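Endoglucanase (Thermotoga maritima, PDB 2FVG) probably acts as a metal-dependent aminopeptidase of the M42 family, using two divalent metal ions per subunit, despite its name of endoglucanase. Local coordinates at residues Ser26-Glu29 with Asn34-Thr37; Asn42-Lys47 with Val208-Pro213; Ile176-Ser181 with Leu325-Val330. All blocks are in the same frame, centred on the assembly; numbering follows the deposited sequence.

Interaction 1: residues Ser26-Glu29 with Asn34-Thr37. With EDO (1,2-ethanediol), chain B.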
loop_
_atom_site.group_PDB
_atom_site.type_symbol
_atom_site.label_atom_id
_atom_site.label_comp_id
_atom_site.label_asym_id
_atom_site.label_seq_id
_atom_site.Cartn_x
_atom_site.Cartn_y
_atom_site.Cartn_z
ATOM N N SER A 26 -8.075 14.462 -3.235
ATOM C CA SER A 26 -8.564 15.585 -2.421
ATOM C C SER A 26 -7.501 16.136 -1.467
ATOM O O SER A 26 -7.508 17.328 -1.142
ATOM C CB SER A 26 -9.844 15.230 -1.652
ATOM O OG SER A 26 -9.597 14.276 -0.628
ATOM N N LYS A 27 -6.579 15.281 -1.038
ATOM C CA LYS A 27 -5.517 15.712 -0.132
ATOM C C LYS A 27 -4.289 16.330 -0.802
ATOM O O LYS A 27 -3.610 17.169 -0.198
ATOM C CB LYS A 27 -5.092 14.565 0.798
ATOM C CG LYS A 27 -6.232 13.998 1.659
ATOM C CD LYS A 27 -6.936 15.071 2.513
ATOM C CE LYS A 27 -8.100 14.456 3.262
ATOM N NZ LYS A 27 -8.822 15.438 4.114
ATOM N N ILE A 28 -4.002 15.939 -2.039
ATOM C CA ILE A 28 -2.796 16.438 -2.710
ATOM C C ILE A 28 -2.991 17.438 -3.856
ATOM O O ILE A 28 -2.008 18.028 -4.315
ATOM C CB ILE A 28 -1.852 15.286 -3.154
ATOM C CG1 ILE A 28 -2.563 14.385 -4.181
ATOM C CG2 ILE A 28 -1.343 14.534 -1.908
ATOM C CD1 ILE A 28 -1.695 13.282 -4.798
ATOM N N GLU A 29 -4.231 17.634 -4.307
ATOM C CA GLU A 29 -4.540 18.587 -5.397
ATOM C C GLU A 29 -3.810 19.918 -5.324
ATOM O O GLU A 29 -3.211 20.357 -6.309
ATOM C CB GLU A 29 -6.036 18.875 -5.475
ATOM C CG GLU A 29 -6.820 17.865 -6.267
ATOM C CD GLU A 29 -8.328 18.053 -6.145
ATOM O OE1 GLU A 29 -8.795 18.664 -5.143
ATOM O OE2 GLU A 29 -9.044 17.550 -7.048
ATOM N N ASN A 34 0.935 19.248 -11.150
ATOM C CA ASN A 34 0.023 18.605 -12.057
ATOM C C ASN A 34 -0.443 17.311 -11.415
ATOM O O ASN A 34 0.298 16.679 -10.673
ATOM C CB ASN A 34 0.699 18.351 -13.406
ATOM C CG ASN A 34 -0.270 17.833 -14.459
ATOM O OD1 ASN A 34 -1.417 18.288 -14.556
ATOM N ND2 ASN A 34 0.196 16.883 -15.265
ATOM N N LEU A 35 -1.683 16.937 -11.690
ATOM C CA LEU A 35 -2.263 15.730 -11.140
ATOM C C LEU A 35 -3.283 15.153 -12.099
ATOM O O LEU A 35 -4.231 15.846 -12.474
ATOM C CB LEU A 35 -2.960 16.048 -9.820
ATOM C CG LEU A 35 -3.608 14.886 -9.082
ATOM C CD1 LEU A 35 -2.552 13.951 -8.529
ATOM C CD2 LEU A 35 -4.449 15.410 -7.959
ATOM N N TYR A 36 -3.107 13.900 -12.495
ATOM C CA TYR A 36 -4.093 13.267 -13.363
ATOM C C TYR A 36 -4.170 11.769 -13.134
ATOM O O TYR A 36 -3.274 11.182 -12.546
ATOM C CB TYR A 36 -3.792 13.559 -14.842
ATOM C CG TYR A 36 -2.526 12.906 -15.351
ATOM C CD1 TYR A 36 -1.289 13.531 -15.202
ATOM C CD2 TYR A 36 -2.570 11.664 -15.987
ATOM C CE1 TYR A 36 -0.124 12.935 -15.664
ATOM C CE2 TYR A 36 -1.417 11.057 -16.453
ATOM C CZ TYR A 36 -0.195 11.698 -16.290
ATOM O OH TYR A 36 0.955 11.097 -16.752
ATOM N N THR A 37 -5.263 11.170 -13.591
ATOM C CA THR A 37 -5.448 9.737 -13.536
ATOM C C THR A 37 -5.146 9.194 -14.938
ATOM O O THR A 37 -5.799 9.593 -15.910
ATOM C CB THR A 37 -6.897 9.380 -13.130
ATOM O OG1 THR A 37 -7.149 9.849 -11.800
ATOM C CG2 THR A 37 -7.120 7.886 -13.167
HETATM C C1 EDO B . -7.051 9.068 -19.689
HETATM O O1 EDO B . -7.882 8.776 -18.559
HETATM C C2 EDO B . -6.152 10.258 -19.365
HETATM O O2 EDO B . -4.882 10.086 -20.007
#
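A helix-to-edge-strand connection near the N terminus carries this contact: L35, on strand 34-37, reaches back across a four-residue turn to I28, late in helix 18-28, and E29, the next residue. No hydrogen bond crosses the contact; L35 makes it with both side chains and with the CA of E29. Its one purely apolar pair joins two methyl ends, CD1 of the buried I28 and L35 CD1, 3.9 Å apart. CG1 of I28 stands between its own backbone N and carbonyl carbon (chi1 62°), and the extended continuation to CD1 carries that methyl to the leucine. The second branch of the leucine goes to the exposed glutamate: L35 CD2 lies 3.8 Å from E29 CG, so the aliphatic part of E29 forms the outer border while its carboxylate lies farther from the leucine. L35 crosses both partners at about a right angle, its CG anti to the backbone N (chi1 -179°), which carries both methyls across, one to each. Beyond the pair, I28 also packs on I176 and L179 of helix 166-180 and on A45, and L35 rests on L43 and A45 of strand 43-47, the antiparallel neighbour of strand 34-37 in the large mixed sheet.

Interaction 2: residues Asn42-Lys47 with Val208-Pro213. With EDO (1,2-ethanediol), chain D.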
loop_
_atom_site.group_PDB
_atom_site.type_symbol
_atom_site.label_atom_id
_atom_site.label_comp_id
_atom_site.label_asym_id
_atom_site.label_seq_id
_atom_site.Cartn_x
_atom_site.Cartn_y
_atom_site.Cartn_z
ATOM N N ASN A 42 -4.094 4.762 -12.431
ATOM C CA ASN A 42 -3.004 5.222 -11.587
ATOM C C ASN A 42 -3.150 6.705 -11.390
ATOM O O ASN A 42 -3.480 7.420 -12.337
ATOM C CB ASN A 42 -1.640 4.995 -12.248
ATOM C CG ASN A 42 -1.331 3.540 -12.484
ATOM O OD1 ASN A 42 -1.451 2.704 -11.587
ATOM N ND2 ASN A 42 -0.910 3.223 -13.698
ATOM N N LEU A 43 -2.866 7.169 -10.183
ATOM C CA LEU A 43 -2.927 8.591 -9.895
ATOM C C LEU A 43 -1.509 9.089 -10.004
ATOM O O LEU A 43 -0.639 8.594 -9.307
ATOM C CB LEU A 43 -3.479 8.839 -8.493
ATOM C CG LEU A 43 -3.626 10.302 -8.055
ATOM C CD1 LEU A 43 -4.581 11.055 -8.964
ATOM C CD2 LEU A 43 -4.135 10.313 -6.638
ATOM N N ILE A 44 -1.288 10.073 -10.875
ATOM C CA ILE A 44 0.044 10.589 -11.140
ATOM C C ILE A 44 0.114 12.046 -10.745
ATOM O O ILE A 44 -0.590 12.886 -11.298
ATOM C CB ILE A 44 0.399 10.415 -12.639
ATOM C CG1 ILE A 44 0.203 8.952 -13.047
ATOM C CG2 ILE A 44 1.814 10.940 -12.946
ATOM C CD1 ILE A 44 0.680 8.634 -14.423
ATOM N N ALA A 45 0.965 12.331 -9.772
ATOM C CA ALA A 45 1.120 13.679 -9.265
ATOM C C ALA A 45 2.504 14.119 -9.617
ATOM O O ALA A 45 3.439 13.338 -9.471
ATOM C CB ALA A 45 0.928 13.689 -7.761
ATOM N N LEU A 46 2.639 15.346 -10.110
ATOM C CA LEU A 46 3.955 15.895 -10.464
ATOM C C LEU A 46 4.369 17.058 -9.585
ATOM O O LEU A 46 3.607 18.005 -9.374
ATOM C CB LEU A 46 3.969 16.366 -11.924
ATOM C CG LEU A 46 5.130 17.200 -12.470
ATOM C CD1 LEU A 46 6.470 16.493 -12.305
ATOM C CD2 LEU A 46 4.906 17.544 -13.940
ATOM N N LYS A 47 5.589 16.989 -9.073
ATOM C CA LYS A 47 6.140 18.088 -8.338
ATOM C C LYS A 47 7.400 18.443 -9.125
ATOM O O LYS A 47 8.382 17.715 -9.077
ATOM C CB LYS A 47 6.463 17.680 -6.901
ATOM C CG LYS A 47 6.828 18.832 -6.016
ATOM C CD LYS A 47 5.606 19.612 -5.611
ATOM C CE LYS A 47 6.008 20.843 -4.832
ATOM N NZ LYS A 47 4.776 21.566 -4.436
ATOM N N VAL A 208 6.010 3.630 -16.941
ATOM C CA VAL A 208 7.393 3.905 -17.303
ATOM C C VAL A 208 7.508 4.399 -18.741
ATOM O O VAL A 208 8.284 5.307 -19.015
ATOM C CB VAL A 208 8.301 2.692 -17.006
ATOM C CG1 VAL A 208 9.482 2.615 -17.972
ATOM C CG2 VAL A 208 8.761 2.752 -15.569
ATOM N N GLU A 209 6.727 3.822 -19.653
ATOM C CA GLU A 209 6.750 4.270 -21.040
ATOM C C GLU A 209 6.204 5.687 -21.167
ATOM O O GLU A 209 6.702 6.461 -21.976
ATOM C CB GLU A 209 5.985 3.315 -21.970
ATOM N N GLN A 210 5.188 6.027 -20.372
ATOM C CA GLN A 210 4.606 7.362 -20.431
ATOM C C GLN A 210 5.468 8.412 -19.715
ATOM O O GLN A 210 5.559 9.534 -20.195
ATOM C CB GLN A 210 3.121 7.415 -19.974
ATOM C CG GLN A 210 2.839 7.072 -18.481
ATOM C CD GLN A 210 1.372 7.301 -18.011
ATOM O OE1 GLN A 210 0.675 6.354 -17.602
ATOM N NE2 GLN A 210 0.913 8.559 -18.068
ATOM N N LEU A 211 6.113 8.065 -18.599
ATOM C CA LEU A 211 6.903 9.066 -17.855
ATOM C C LEU A 211 8.392 9.038 -18.134
ATOM O O LEU A 211 9.083 10.022 -17.885
ATOM C CB LEU A 211 6.673 8.948 -16.351
ATOM C CG LEU A 211 5.242 9.087 -15.821
ATOM C CD1 LEU A 211 5.234 8.829 -14.319
ATOM C CD2 LEU A 211 4.635 10.450 -16.148
ATOM N N LYS A 212 8.895 7.912 -18.632
ATOM C CA LYS A 212 10.325 7.778 -18.926
ATOM C C LYS A 212 11.216 8.340 -17.791
ATOM O O LYS A 212 11.971 9.284 -18.005
ATOM C CB LYS A 212 10.660 8.418 -20.288
ATOM C CG LYS A 212 10.067 7.664 -21.481
ATOM C CD LYS A 212 10.482 8.253 -22.825
ATOM N N PRO A 213 11.119 7.757 -16.576
ATOM C CA PRO A 213 11.932 8.246 -15.463
ATOM C C PRO A 213 13.394 7.827 -15.555
ATOM O O PRO A 213 13.704 6.793 -16.149
ATOM C CB PRO A 213 11.275 7.604 -14.230
ATOM C CG PRO A 213 10.528 6.376 -14.753
ATOM C CD PRO A 213 10.228 6.634 -16.197
HETATM C C1 EDO D . 1.357 0.426 -12.849
HETATM O O1 EDO D . 0.089 -0.208 -12.618
HETATM C C2 EDO D . 2.351 0.046 -11.752
HETATM O O2 EDO D . 3.541 0.841 -11.863
#
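I44, on strand 43-47, meets L211 and Q210 at the C-terminal end of helix 205-211, with one branch of the isoleucine for each partner. On the well-packed side, I44 CG2 lies 4.2 Å from L211 CD1, a methyl-to-methyl contact between two buried residues. The looser side is the partly exposed Q210: I44 CD1 sits 3.7 Å from NE2 of Q210 as modelled, and, the orientation of that amide being uncertain, the approach is best read as a methyl against the whole amide group. The two side chains come from opposite directions. CG1 of I44 is anti to the carbonyl carbon (chi1 -54°), which sends CD1 to the glutamine and leaves CG2 for the leucine. No hydrogen bond links the segments, and side chains alone bridge the 9.7 Å between the CA atoms of I44 and L211. The helix ends at L211; K212, with positive phi, is the first residue to leave helical geometry, though K212 N still bonds V208 O at 2.7 Å. Away from the I44 pairs, 1,2-ethanediol, probably from the crystallisation liquor, lies beside N42. The contact sets a helix of the M42 fold on one face of the mixed sheet, the Q210 side chain about 10 Å from that of E197, the predicted proton acceptor. Y190 and Y36 each touch both I44 and L211, so the helix packs against three adjacent strands (34-37, 43-47 and 187-194).

Interaction 3: residues Ile176-Ser181 with Leu325-Val330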
loop_
_atom_site.group_PDB
_atom_site.type_symbol
_atom_site.label_atom_id
_atom_site.label_comp_id
_atom_site.label_asym_id
_atom_site.label_seq_id
_atom_site.Cartn_x
_atom_site.Cartn_y
_atom_site.Cartn_z
ATOM N N ILE A 176 1.887 11.218 0.659
ATOM C CA ILE A 176 1.026 12.356 0.981
ATOM C C ILE A 176 1.671 13.252 2.038
ATOM O O ILE A 176 1.575 14.478 1.940
ATOM C CB ILE A 176 -0.340 11.894 1.494
ATOM C CG1 ILE A 176 -1.047 11.059 0.431
ATOM C CG2 ILE A 176 -1.221 13.090 1.861
ATOM C CD1 ILE A 176 -2.385 10.489 0.910
ATOM N N ASP A 177 2.323 12.652 3.042
ATOM C CA ASP A 177 2.973 13.434 4.114
ATOM C C ASP A 177 4.215 14.165 3.623
ATOM O O ASP A 177 4.530 15.242 4.121
ATOM C CB ASP A 177 3.329 12.571 5.344
ATOM C CG ASP A 177 2.106 12.206 6.199
ATOM O OD1 ASP A 177 0.947 12.539 5.828
ATOM O OD2 ASP A 177 2.315 11.572 7.255
ATOM N N VAL A 178 4.943 13.561 2.686
ATOM C CA VAL A 178 6.119 14.210 2.116
ATOM C C VAL A 178 5.635 15.460 1.397
ATOM O O VAL A 178 6.200 16.541 1.558
ATOM C CB VAL A 178 6.896 13.273 1.159
ATOM C CG1 VAL A 178 7.971 14.059 0.371
ATOM C CG2 VAL A 178 7.528 12.140 1.943
ATOM N N LEU A 179 4.549 15.308 0.640
ATOM C CA LEU A 179 3.967 16.434 -0.092
ATOM C C LEU A 179 3.395 17.505 0.828
ATOM O O LEU A 179 3.586 18.702 0.575
ATOM C CB LEU A 179 2.913 15.936 -1.069
ATOM C CG LEU A 179 3.500 15.251 -2.300
ATOM C CD1 LEU A 179 2.400 14.525 -3.100
ATOM C CD2 LEU A 179 4.242 16.281 -3.162
ATOM N N GLU A 180 2.696 17.088 1.887
ATOM C CA GLU A 180 2.156 18.062 2.848
ATOM C C GLU A 180 3.235 18.818 3.594
ATOM O O GLU A 180 3.021 19.968 3.993
ATOM C CB GLU A 180 1.206 17.431 3.864
ATOM C CG GLU A 180 -0.187 17.214 3.345
ATOM C CD GLU A 180 -1.245 17.301 4.432
ATOM O OE1 GLU A 180 -0.894 17.272 5.634
ATOM O OE2 GLU A 180 -2.442 17.408 4.077
ATOM N N SER A 181 4.394 18.186 3.780
ATOM C CA SER A 181 5.489 18.823 4.510
ATOM C C SER A 181 6.154 19.900 3.674
ATOM O O SER A 181 7.045 20.580 4.161
ATOM C CB SER A 181 6.554 17.805 4.940
ATOM O OG SER A 181 7.443 17.495 3.871
ATOM N N LEU A 325 13.500 9.979 5.085
ATOM C CA LEU A 325 14.389 9.439 4.054
ATOM C C LEU A 325 13.923 9.735 2.624
ATOM O O LEU A 325 14.722 10.122 1.789
ATOM C CB LEU A 325 14.590 7.927 4.249
ATOM C CG LEU A 325 15.611 7.203 3.374
ATOM C CD1 LEU A 325 16.996 7.880 3.436
ATOM C CD2 LEU A 325 15.701 5.742 3.772
ATOM N N ILE A 326 12.644 9.540 2.343
ATOM C CA ILE A 326 12.095 9.828 1.028
ATOM C C ILE A 326 12.240 11.334 0.736
ATOM O O ILE A 326 12.611 11.721 -0.364
ATOM C CB ILE A 326 10.578 9.451 0.938
ATOM C CG1 ILE A 326 10.329 7.938 1.107
ATOM C CG2 ILE A 326 9.978 9.916 -0.378
ATOM C CD1 ILE A 326 11.140 7.064 0.162
ATOM N N LYS A 327 11.976 12.183 1.723
ATOM C CA LYS A 327 12.044 13.614 1.484
ATOM C C LYS A 327 13.466 14.071 1.117
ATOM O O LYS A 327 13.641 14.858 0.186
ATOM C CB LYS A 327 11.493 14.397 2.668
ATOM C CG LYS A 327 11.313 15.846 2.357
ATOM C CD LYS A 327 10.845 16.630 3.549
ATOM C CE LYS A 327 10.651 18.069 3.134
ATOM N NZ LYS A 327 10.036 18.898 4.203
ATOM N N VAL A 328 14.466 13.562 1.837
ATOM C CA VAL A 328 15.873 13.879 1.570
ATOM C C VAL A 328 16.317 13.321 0.218
ATOM O O VAL A 328 16.992 14.010 -0.531
ATOM C CB VAL A 328 16.822 13.380 2.679
ATOM C CG1 VAL A 328 18.249 13.922 2.431
ATOM C CG2 VAL A 328 16.338 13.855 4.035
ATOM N N LEU A 329 15.907 12.100 -0.128
ATOM C CA LEU A 329 16.268 11.545 -1.443
ATOM C C LEU A 329 15.733 12.409 -2.588
ATOM O O LEU A 329 16.409 12.582 -3.611
ATOM C CB LEU A 329 15.807 10.101 -1.589
ATOM C CG LEU A 329 16.574 9.128 -0.700
ATOM C CD1 LEU A 329 15.872 7.795 -0.633
ATOM C CD2 LEU A 329 17.990 8.980 -1.220
ATOM N N VAL A 330 14.527 12.948 -2.389
ATOM C CA VAL A 330 13.862 13.809 -3.354
ATOM C C VAL A 330 14.502 15.212 -3.466
ATOM O O VAL A 330 14.707 15.726 -4.560
ATOM C CB VAL A 330 12.365 13.895 -3.040
ATOM C CG1 VAL A 330 11.678 15.023 -3.833
ATOM C CG2 VAL A 330 11.715 12.556 -3.349
#
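V178 of helix 166-180 and S181, just after it, face I326 and K327 of helix 316-332 in a contact with an apolar part and a polar part. The backbones come closest at V178 and K327, whose CA atoms are 6.0 Å apart. In the apolar part, V178 CG2 meets I326 CG2 at 4.0 Å, the two side chains crossing at about a right angle. The other valine methyl, V178 CG1, lies 4.2 Å from K327 CB and thus packs on the root of the lysine chain. In the polar part, K327 stretches out fully, with CG anti to the backbone N (chi1 -169°), and its NZ donates to S181 OG at 3.0 Å. A longer, weak bond runs from the same NZ to S181 O, while the carbonyl of G182 is a further acceptor, so the ammonium group is held by S181 and G182, where the chain leaves helix 166-180. The serine hydroxyl also donates, to V178 O at 2.8 Å; that donor is tilted 26° from the carbonyl plane. S181 OG is therefore a relay between its own helix and the lysine. With an alanine here, the hydroxyl that joins K327 NZ to V178 O is gone, and the ammonium group would probably be less firmly fixed, with the weak bond to S181 O and that to G182 O left to hold it. Toward the sheet, I326 packs on I217 and V219 of strand 215-224 and on I300 of strand 297-306, while L325 touches helix 256-268; D177 is tied to Y319 at the start of helix 316-332.

Overall arrangement
From the N terminus, interaction 1 comes first, closing the short turn between helix 18-28 and strand 34-37. Interaction 2 then opens on the next strand, 43-47, which pairs antiparallel with strand 34-37 through backbone bonds, and closes only at helix 205-211. Before that, segment 176-181 of interaction 3 has already appeared, and its partner 325-330 arrives near the C-terminal end, so interactions 2 and 3 cross along the chain. Interaction 1 touches both others: strand 34-37 joins it to interaction 2, and I28 to helix 166-180. Interactions 1 and 2 join helices 18-28 and 205-211 to the mixed sheet; interaction 3 joins helix 166-180 to helix 316-332, which packs on that sheet.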